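Protein 1A (Cricket paralysis virus, PDB 6C3R) suppresses antiviral RNA silencing in insect cells by inactivating host Argonaute-2 and recruiting a cellular ubiquitin ligase complex that promotes its degradation. Local coordinates at residues I56-E61 with V84-Q89; F67-V72 with E78-L83. All blocks are in the same frame, centred on the assembly; numbering follows the deposited sequence.

Interaction 1: I56-E61 with V84-Q89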
ATOM      1  N   ILE A  56       0.791  -6.395  -5.009  1.00 45.06           N
ATOM      2  CA  ILE A  56      -0.380  -6.679  -5.861  1.00 43.84           C
ATOM      3  C   ILE A  56      -0.591  -8.190  -5.997  1.00 42.50           C
ATOM      4  O   ILE A  56      -1.678  -8.690  -5.746  1.00 41.73           O
ATOM      5  CB  ILE A  56      -0.235  -6.072  -7.305  1.00 44.64           C
ATOM      6  CG1 ILE A  56       0.017  -4.563  -7.315  1.00 46.54           C
ATOM      7  CG2 ILE A  56      -1.444  -6.365  -8.158  1.00 45.17           C
ATOM      8  CD1 ILE A  56      -0.908  -3.775  -6.424  1.00 48.23           C
ATOM      9  N   LYS A  57       0.443  -8.903  -6.420  1.00 42.72           N
ATOM     10  CA  LYS A  57       0.320 -10.331  -6.722  1.00 44.37           C
ATOM     11  C   LYS A  57      -0.056 -11.176  -5.500  1.00 42.49           C
ATOM     12  O   LYS A  57      -0.931 -12.039  -5.570  1.00 41.20           O
ATOM     13  CB  LYS A  57       1.603 -10.842  -7.367  1.00 47.30           C
ATOM     14  CG  LYS A  57       1.799 -10.321  -8.785  1.00 50.46           C
ATOM     15  CD  LYS A  57       0.918 -11.085  -9.766  1.00 53.45           C
ATOM     16  CE  LYS A  57       0.350 -10.193 -10.864  1.00 56.39           C
ATOM     17  NZ  LYS A  57      -0.740 -10.898 -11.603  1.00 58.44           N
ATOM     18  N   ARG A  58       0.593 -10.884  -4.384  1.00 41.79           N
ATOM     19  CA  ARG A  58       0.207 -11.409  -3.078  1.00 42.14           C
ATOM     20  C   ARG A  58      -1.277 -11.177  -2.713  1.00 39.86           C
ATOM     21  O   ARG A  58      -1.927 -12.091  -2.208  1.00 37.80           O
ATOM     22  CB  ARG A  58       1.124 -10.818  -2.011  1.00 42.89           C
ATOM     23  CG  ARG A  58       0.814 -11.222  -0.587  1.00 44.24           C
ATOM     24  CD  ARG A  58       1.090 -12.695  -0.331  1.00 46.44           C
ATOM     25  NE  ARG A  58       1.247 -12.928   1.111  1.00 48.08           N
ATOM     26  CZ  ARG A  58       1.112 -14.098   1.733  1.00 50.26           C
ATOM     27  NH1 ARG A  58       0.831 -15.219   1.064  1.00 52.42           N
ATOM     28  NH2 ARG A  58       1.275 -14.149   3.052  1.00 51.33           N
ATOM     29  N   GLU A  59      -1.790  -9.974  -2.954  1.00 39.29           N
ATOM     30  CA  GLU A  59      -3.198  -9.651  -2.688  1.00 40.09           C
ATOM     31  C   GLU A  59      -4.157 -10.548  -3.508  1.00 40.25           C
ATOM     32  O   GLU A  59      -5.111 -11.117  -2.975  1.00 38.92           O
ATOM     33  CB  GLU A  59      -3.474  -8.145  -2.916  1.00 41.42           C
ATOM     34  CG  GLU A  59      -4.847  -7.681  -2.397  1.00 44.13           C
ATOM     35  CD  GLU A  59      -5.023  -6.155  -2.227  1.00 46.98           C
ATOM     36  OE1 GLU A  59      -4.168  -5.481  -1.617  1.00 50.29           O
ATOM     37  OE2 GLU A  59      -6.050  -5.605  -2.676  1.00 48.80           O
ATOM     38  N   GLU A  60      -3.865 -10.709  -4.797  1.00 42.33           N
ATOM     39  CA  GLU A  60      -4.658 -11.575  -5.700  1.00 42.31           C
ATOM     40  C   GLU A  60      -4.635 -13.046  -5.272  1.00 39.04           C
ATOM     41  O   GLU A  60      -5.633 -13.734  -5.349  1.00 37.19           O
ATOM     42  CB  GLU A  60      -4.122 -11.480  -7.132  1.00 45.45           C
ATOM     43  CG  GLU A  60      -4.208 -10.096  -7.764  1.00 48.71           C
ATOM     44  CD  GLU A  60      -3.349  -9.932  -9.032  1.00 53.17           C
ATOM     45  OE1 GLU A  60      -2.851 -10.962  -9.599  1.00 54.26           O
ATOM     46  OE2 GLU A  60      -3.189  -8.753  -9.471  1.00 52.67           O
ATOM     47  N   GLU A  61      -3.460 -13.511  -4.865  1.00 37.45           N
ATOM     48  CA  GLU A  61      -3.234 -14.886  -4.413  1.00 36.59           C
ATOM     49  C   GLU A  61      -4.105 -15.202  -3.187  1.00 34.55           C
ATOM     50  O   GLU A  61      -4.781 -16.248  -3.125  1.00 34.00           O
ATOM     51  CB  GLU A  61      -1.744 -15.064  -4.097  1.00 38.05           C
ATOM     52  CG  GLU A  61      -1.326 -16.483  -3.765  1.00 41.13           C
ATOM     53  CD  GLU A  61       0.004 -16.576  -3.025  1.00 44.03           C
ATOM     54  OE1 GLU A  61       0.862 -17.403  -3.432  1.00 47.81           O
ATOM     55  OE2 GLU A  61       0.211 -15.844  -2.028  1.00 44.99           O
ATOM     56  N   VAL A  84      -7.434 -14.180   5.891  1.00 29.36           N
ATOM     57  CA  VAL A  84      -8.034 -12.860   5.852  1.00 29.62           C
ATOM     58  C   VAL A  84      -7.110 -11.837   6.516  1.00 30.24           C
ATOM     59  O   VAL A  84      -6.957 -10.733   6.039  1.00 29.38           O
ATOM     60  CB  VAL A  84      -9.438 -12.854   6.500  1.00 28.86           C
ATOM     61  CG1 VAL A  84     -10.009 -11.458   6.518  1.00 28.36           C
ATOM     62  CG2 VAL A  84     -10.366 -13.777   5.725  1.00 29.09           C
ATOM     63  N   TRP A  85      -6.523 -12.216   7.636  1.00 32.72           N
ATOM     64  CA  TRP A  85      -5.613 -11.344   8.372  1.00 34.43           C
ATOM     65  C   TRP A  85      -4.382 -10.957   7.542  1.00 34.03           C
ATOM     66  O   TRP A  85      -3.970  -9.809   7.539  1.00 33.29           O
ATOM     67  CB  TRP A  85      -5.218 -12.008   9.704  1.00 36.23           C
ATOM     68  CG  TRP A  85      -4.147 -11.257  10.427  1.00 38.17           C
ATOM     69  CD1 TRP A  85      -2.898 -11.710  10.751  1.00 38.63           C
ATOM     70  CD2 TRP A  85      -4.218  -9.901  10.879  1.00 38.75           C
ATOM     71  NE1 TRP A  85      -2.191 -10.721  11.370  1.00 39.43           N
ATOM     72  CE2 TRP A  85      -2.976  -9.600  11.473  1.00 39.92           C
ATOM     73  CE3 TRP A  85      -5.213  -8.908  10.841  1.00 38.48           C
ATOM     74  CZ2 TRP A  85      -2.700  -8.342  12.031  1.00 40.30           C
ATOM     75  CZ3 TRP A  85      -4.944  -7.662  11.389  1.00 38.62           C
ATOM     76  CH2 TRP A  85      -3.697  -7.388  11.978  1.00 39.94           C
ATOM     77  N   LYS A  86      -3.812 -11.925   6.841  1.00 34.82           N
ATOM     78  CA  LYS A  86      -2.727 -11.654   5.886  1.00 35.00           C
ATOM     79  C   LYS A  86      -3.118 -10.740   4.730  1.00 34.45           C
ATOM     80  O   LYS A  86      -2.306  -9.938   4.285  1.00 35.27           O
ATOM     81  CB  LYS A  86      -2.190 -12.936   5.309  1.00 34.91           C
ATOM     82  CG  LYS A  86      -1.318 -13.700   6.263  1.00 36.23           C
ATOM     83  CD  LYS A  86      -1.227 -15.134   5.781  1.00 37.57           C
ATOM     84  CE  LYS A  86      -0.158 -15.912   6.502  1.00 39.30           C
ATOM     85  NZ  LYS A  86      -0.443 -17.363   6.307  1.00 40.89           N
ATOM     86  N   PHE A  87      -4.332 -10.905   4.219  1.00 34.39           N
ATOM     87  CA  PHE A  87      -4.888  -9.998   3.222  1.00 33.92           C
ATOM     88  C   PHE A  87      -4.976  -8.602   3.807  1.00 35.02           C
ATOM     89  O   PHE A  87      -4.451  -7.669   3.232  1.00 36.11           O
ATOM     90  CB  PHE A  87      -6.271 -10.463   2.756  1.00 32.85           C
ATOM     91  CG  PHE A  87      -6.858  -9.615   1.675  1.00 31.99           C
ATOM     92  CD1 PHE A  87      -7.627  -8.502   1.990  1.00 32.20           C
ATOM     93  CD2 PHE A  87      -6.632  -9.914   0.341  1.00 32.21           C
ATOM     94  CE1 PHE A  87      -8.164  -7.681   0.998  1.00 31.91           C
ATOM     95  CE2 PHE A  87      -7.180  -9.120  -0.659  1.00 33.15           C
ATOM     96  CZ  PHE A  87      -7.936  -7.984  -0.327  1.00 32.50           C
ATOM     97  N   VAL A  88      -5.651  -8.479   4.942  1.00 37.23           N
ATOM     98  CA  VAL A  88      -5.788  -7.220   5.670  1.00 39.54           C
ATOM     99  C   VAL A  88      -4.415  -6.579   5.940  1.00 41.94           C
ATOM    100  O   VAL A  88      -4.249  -5.400   5.706  1.00 41.92           O
ATOM    101  CB  VAL A  88      -6.588  -7.439   6.977  1.00 40.87           C
ATOM    102  CG1 VAL A  88      -6.362  -6.334   7.989  1.00 42.61           C
ATOM    103  CG2 VAL A  88      -8.079  -7.537   6.673  1.00 41.17           C
ATOM    104  N   GLN A  89      -3.432  -7.350   6.401  1.00 45.06           N
ATOM    105  CA  GLN A  89      -2.062  -6.829   6.554  1.00 47.65           C
ATOM    106  C   GLN A  89      -1.495  -6.287   5.233  1.00 47.81           C
ATOM    107  O   GLN A  89      -0.934  -5.200   5.189  1.00 48.03           O
ATOM    108  CB  GLN A  89      -1.107  -7.895   7.091  1.00 50.07           C
ATOM    109  CG  GLN A  89      -1.214  -8.124   8.586  1.00 53.72           C
ATOM    110  CD  GLN A  89      -0.121  -9.042   9.149  1.00 57.93           C
ATOM    111  OE1 GLN A  89      -0.050  -9.248  10.371  1.00 61.25           O
ATOM    112  NE2 GLN A  89       0.737  -9.594   8.273  1.00 57.91           N
TER

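Interaction 2: F67-V72 with E78-L83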
ATOM      1  N   PHE A  67     -11.355 -17.331  -1.209  1.00 28.95           N
ATOM      2  CA  PHE A  67     -12.539 -17.859  -1.846  1.00 29.28           C
ATOM      3  C   PHE A  67     -12.514 -19.370  -1.936  1.00 29.63           C
ATOM      4  O   PHE A  67     -13.493 -20.041  -1.564  1.00 29.61           O
ATOM      5  CB  PHE A  67     -12.762 -17.326  -3.241  1.00 29.69           C
ATOM      6  CG  PHE A  67     -13.971 -17.945  -3.875  1.00 30.26           C
ATOM      7  CD1 PHE A  67     -15.241 -17.500  -3.522  1.00 30.38           C
ATOM      8  CD2 PHE A  67     -13.853 -19.039  -4.731  1.00 30.40           C
ATOM      9  CE1 PHE A  67     -16.373 -18.090  -4.063  1.00 30.77           C
ATOM     10  CE2 PHE A  67     -14.979 -19.643  -5.269  1.00 31.08           C
ATOM     11  CZ  PHE A  67     -16.242 -19.161  -4.940  1.00 31.40           C
ATOM     12  N   LEU A  68     -11.434 -19.910  -2.492  1.00 29.98           N
ATOM     13  CA  LEU A  68     -11.387 -21.345  -2.735  1.00 30.84           C
ATOM     14  C   LEU A  68     -11.538 -22.136  -1.435  1.00 31.05           C
ATOM     15  O   LEU A  68     -12.219 -23.139  -1.411  1.00 31.24           O
ATOM     16  CB  LEU A  68     -10.094 -21.738  -3.416  1.00 31.55           C
ATOM     17  CG  LEU A  68      -9.855 -21.277  -4.848  1.00 31.77           C
ATOM     18  CD1 LEU A  68      -8.452 -21.709  -5.223  1.00 32.33           C
ATOM     19  CD2 LEU A  68     -10.847 -21.838  -5.828  1.00 32.06           C
ATOM     20  N   THR A  69     -10.926 -21.668  -0.354  1.00 31.77           N
ATOM     21  CA  THR A  69     -11.060 -22.339   0.938  1.00 32.86           C
ATOM     22  C   THR A  69     -12.473 -22.189   1.517  1.00 33.69           C
ATOM     23  O   THR A  69     -12.909 -23.057   2.270  1.00 34.47           O
ATOM     24  CB  THR A  69     -10.036 -21.841   1.982  1.00 32.19           C
ATOM     25  OG1 THR A  69     -10.178 -20.433   2.157  1.00 31.09           O
ATOM     26  CG2 THR A  69      -8.606 -22.174   1.565  1.00 32.35           C
ATOM     27  N   SER A  70     -13.158 -21.096   1.186  1.00 34.12           N
ATOM     28  CA  SER A  70     -14.567 -20.916   1.535  1.00 35.17           C
ATOM     29  C   SER A  70     -15.537 -21.797   0.732  1.00 37.60           C
ATOM     30  O   SER A  70     -16.630 -22.101   1.200  1.00 38.45           O
ATOM     31  CB  SER A  70     -14.986 -19.462   1.358  1.00 34.13           C
ATOM     32  OG  SER A  70     -15.411 -19.235   0.042  1.00 33.91           O
ATOM     33  N   ASP A  71     -15.136 -22.194  -0.469  1.00 40.37           N
ATOM     34  CA  ASP A  71     -15.991 -22.927  -1.414  1.00 42.42           C
ATOM     35  C   ASP A  71     -15.978 -24.453  -1.222  1.00 43.28           C
ATOM     36  O   ASP A  71     -16.314 -25.205  -2.145  1.00 43.28           O
ATOM     37  CB  ASP A  71     -15.528 -22.581  -2.840  1.00 44.11           C
ATOM     38  CG  ASP A  71     -16.587 -22.844  -3.887  1.00 46.83           C
ATOM     39  OD1 ASP A  71     -17.721 -22.331  -3.720  1.00 48.79           O
ATOM     40  OD2 ASP A  71     -16.286 -23.547  -4.889  1.00 48.20           O
ATOM     41  N   VAL A  72     -15.589 -24.905  -0.029  1.00 44.27           N
ATOM     42  CA  VAL A  72     -15.618 -26.315   0.355  1.00 44.69           C
ATOM     43  C   VAL A  72     -16.125 -26.444   1.773  1.00 45.94           C
ATOM     44  O   VAL A  72     -16.013 -25.504   2.574  1.00 45.19           O
ATOM     45  CB  VAL A  72     -14.232 -26.985   0.294  1.00 44.98           C
ATOM     46  CG1 VAL A  72     -13.692 -26.957  -1.126  1.00 45.25           C
ATOM     47  CG2 VAL A  72     -13.249 -26.342   1.276  1.00 45.07           C
ATOM     48  N   GLU A  78     -10.227 -21.079  11.540  1.00 37.52           N
ATOM     49  CA  GLU A  78      -9.234 -20.199  12.149  1.00 38.58           C
ATOM     50  C   GLU A  78      -8.088 -19.971  11.183  1.00 37.45           C
ATOM     51  O   GLU A  78      -7.493 -18.893  11.101  1.00 37.91           O
ATOM     52  CB  GLU A  78      -8.709 -20.826  13.448  1.00 40.74           C
ATOM     53  CG  GLU A  78      -9.809 -21.179  14.451  1.00 41.86           C
ATOM     54  CD  GLU A  78     -10.555 -19.961  14.957  1.00 42.59           C
ATOM     55  OE1 GLU A  78     -11.778 -20.073  15.144  1.00 43.04           O
ATOM     56  OE2 GLU A  78      -9.928 -18.890  15.153  1.00 43.95           O
ATOM     57  N   GLU A  79      -7.773 -21.006  10.441  1.00 37.21           N
ATOM     58  CA  GLU A  79      -6.818 -20.883   9.355  1.00 36.93           C
ATOM     59  C   GLU A  79      -7.357 -20.038   8.225  1.00 34.65           C
ATOM     60  O   GLU A  79      -6.620 -19.324   7.597  1.00 33.23           O
ATOM     61  CB  GLU A  79      -6.432 -22.264   8.852  1.00 38.01           C
ATOM     62  CG  GLU A  79      -5.650 -23.044   9.894  1.00 39.40           C
ATOM     63  CD  GLU A  79      -4.316 -22.401  10.206  1.00 40.18           C
ATOM     64  OE1 GLU A  79      -3.953 -22.309  11.397  1.00 42.16           O
ATOM     65  OE2 GLU A  79      -3.619 -21.989   9.259  1.00 41.35           O
ATOM     66  N   TRP A  80      -8.656 -20.129   7.975  1.00 34.44           N
ATOM     67  CA  TRP A  80      -9.299 -19.229   7.042  1.00 33.40           C
ATOM     68  C   TRP A  80      -9.148 -17.788   7.516  1.00 33.32           C
ATOM     69  O   TRP A  80      -8.800 -16.912   6.717  1.00 33.88           O
ATOM     70  CB  TRP A  80     -10.766 -19.568   6.888  1.00 32.90           C
ATOM     71  CG  TRP A  80     -11.471 -18.661   5.901  1.00 32.47           C
ATOM     72  CD1 TRP A  80     -11.467 -18.768   4.545  1.00 31.75           C
ATOM     73  CD2 TRP A  80     -12.257 -17.509   6.208  1.00 31.94           C
ATOM     74  NE1 TRP A  80     -12.207 -17.765   3.991  1.00 31.13           N
ATOM     75  CE2 TRP A  80     -12.707 -16.978   4.996  1.00 31.97           C
ATOM     76  CE3 TRP A  80     -12.608 -16.871   7.387  1.00 32.78           C
ATOM     77  CZ2 TRP A  80     -13.514 -15.834   4.933  1.00 32.80           C
ATOM     78  CZ3 TRP A  80     -13.414 -15.735   7.327  1.00 33.49           C
ATOM     79  CH2 TRP A  80     -13.860 -15.233   6.109  1.00 32.70           C
ATOM     80  N   LYS A  81      -9.413 -17.542   8.792  1.00 32.79           N
ATOM     81  CA  LYS A  81      -9.285 -16.202   9.335  1.00 33.04           C
ATOM     82  C   LYS A  81      -7.893 -15.653   9.243  1.00 32.56           C
ATOM     83  O   LYS A  81      -7.725 -14.465   8.987  1.00 32.10           O
ATOM     84  CB  LYS A  81      -9.714 -16.155  10.777  1.00 35.30           C
ATOM     85  CG  LYS A  81     -11.222 -16.052  10.946  1.00 36.76           C
ATOM     86  CD  LYS A  81     -11.646 -16.511  12.329  1.00 38.85           C
ATOM     87  CE  LYS A  81     -11.017 -15.700  13.445  1.00 40.41           C
ATOM     88  NZ  LYS A  81     -11.154 -16.448  14.729  1.00 43.27           N
ATOM     89  N   GLY A  82      -6.892 -16.499   9.469  1.00 32.62           N
ATOM     90  CA  GLY A  82      -5.504 -16.078   9.320  1.00 31.87           C
ATOM     91  C   GLY A  82      -5.195 -15.605   7.911  1.00 31.13           C
ATOM     92  O   GLY A  82      -4.418 -14.682   7.742  1.00 32.04           O
ATOM     93  N   LEU A  83      -5.793 -16.231   6.897  1.00 30.00           N
ATOM     94  CA  LEU A  83      -5.644 -15.768   5.515  1.00 29.67           C
ATOM     95  C   LEU A  83      -6.258 -14.384   5.341  1.00 29.45           C
ATOM     96  O   LEU A  83      -5.671 -13.510   4.744  1.00 30.07           O
ATOM     97  CB  LEU A  83      -6.311 -16.719   4.519  1.00 29.21           C
ATOM     98  CG  LEU A  83      -5.737 -18.114   4.262  1.00 29.04           C
ATOM     99  CD1 LEU A  83      -6.735 -18.975   3.513  1.00 28.60           C
ATOM    100  CD2 LEU A  83      -4.441 -18.005   3.489  1.00 29.37           C
TER

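Interaction 1: I56-E61 with V84-Q89
Glu59 and Phe87 bring helices 53-70 and 77-90 together here, their CA atoms 6.2 Å apart. Glu59 can be followed outward from CB. Its CG, anti to the backbone N (chi1 -169°), does the touching, lying 3.2 Å from Phe87 CE2 and a little farther from CZ. The chain then runs on extended, so that CD comes within 3.9 Å of Phe87 CZ and the carboxylate spreads beside the same ring atom, OE2 being 3.8 Å from CZ; the carboxylate and ring planes are turned 62° apart. The oxygens turn to arginines of the same helix: OE1 forms a salt bridge with Arg55, and OE2 has a long, weak ion pair with Arg63. From the Glu59 backbone, O approaches the ring edge in its plane, 3.7 Å from CE2. Leu62 and Ile66 of helix 53-70 also pack on Phe87.

The second pair is Arg58 and Lys86. Arg58 bends at chi2 (68°), and its NH2 lies 3.8 Å from Lys86 CD, obliquely to the guanidinium. NH1 is tied to Glu61 OE2 within the guanidinium plane at 3.2 Å, a salt bridge one turn along the helix. The guanidinium thus rests against the lysine methylenes, while Lys86 NZ goes on to Tyr97 OH of the second subunit. The Glu61 carboxylate probably offsets part of the charge on Arg58, which also has Arg96 of the second subunit close by. The helices join mainly by van der Waals contact, with no salt bridge between the two segments, while the charged ends find partners along helix 53-70 or in the other subunit.

Interaction 2: F67-V72 with E78-L83
Segment 67-72 carries the end of helix 53-70 into the following turn; segment 78-83 lies wholly within helix 77-90. The backbones come nearest at Thr69 and Trp80, whose CA atoms are 7.1 Å apart, and both of these side chains start out toward the opposite helix. Within the segments, Gly82 N bonds to Glu78 O in helical fashion, whereas Asp71 N bonds to Leu68 O at 3.2 Å and only weakly to Phe67 O.

Thr69 OG1 meets the indole at its edge, in the ring plane, 3.2 Å from Trp80 CD1. With chi1 at 58°, this hydroxyl lies between the backbone N and the carbonyl carbon, where it also bonds to Leu65 O of its own helix. Leu83, one turn beyond Trp80, reaches tip to tip toward the threonine, its CD1 4.2 Å from Thr69 CG2. On the indole nitrogen's side, Ser70 CB stands 4.2 Å from Trp80 NE1, and that nitrogen gives its hydrogen bond to Ile66 O. Ser70 OG is occupied elsewhere: it donates to Phe67 O at 2.6 Å and bonds to Ser109 N, joining the end of the helix to the residue after strand 104-108.

Around the tryptophan, Phe77, Phe112 and Trp119 supply further rings, Trp119 meeting it edge-to-face, and Val108 packs on it from the strand. The arrangement is that of an antiparallel helical hairpin near its connecting loop, with a buried tryptophan joining the hairpin to the aromatic core of the domain.

Both contacts join helix 53-70 to helix 77-90, and their centres lie about 13 Å apart along this antiparallel hairpin. In sequence they are nested: 67-72 and 78-83 close the short connection between the helices, and 56-61 with 84-89 closes the wider loop around it. Interaction 2 sits at the turn, beside strand 104-108 of the small parallel sheet and untouched by the other chain. Interaction 1 lies toward the far ends, where the side chain of Lys86 is about 11 Å from that of Arg133, a residue involved in inhibiting stress granule formation. One pair of helices thus packs against the sheet and aromatic residues of its own chain near the turn, and meets the second subunit farther along.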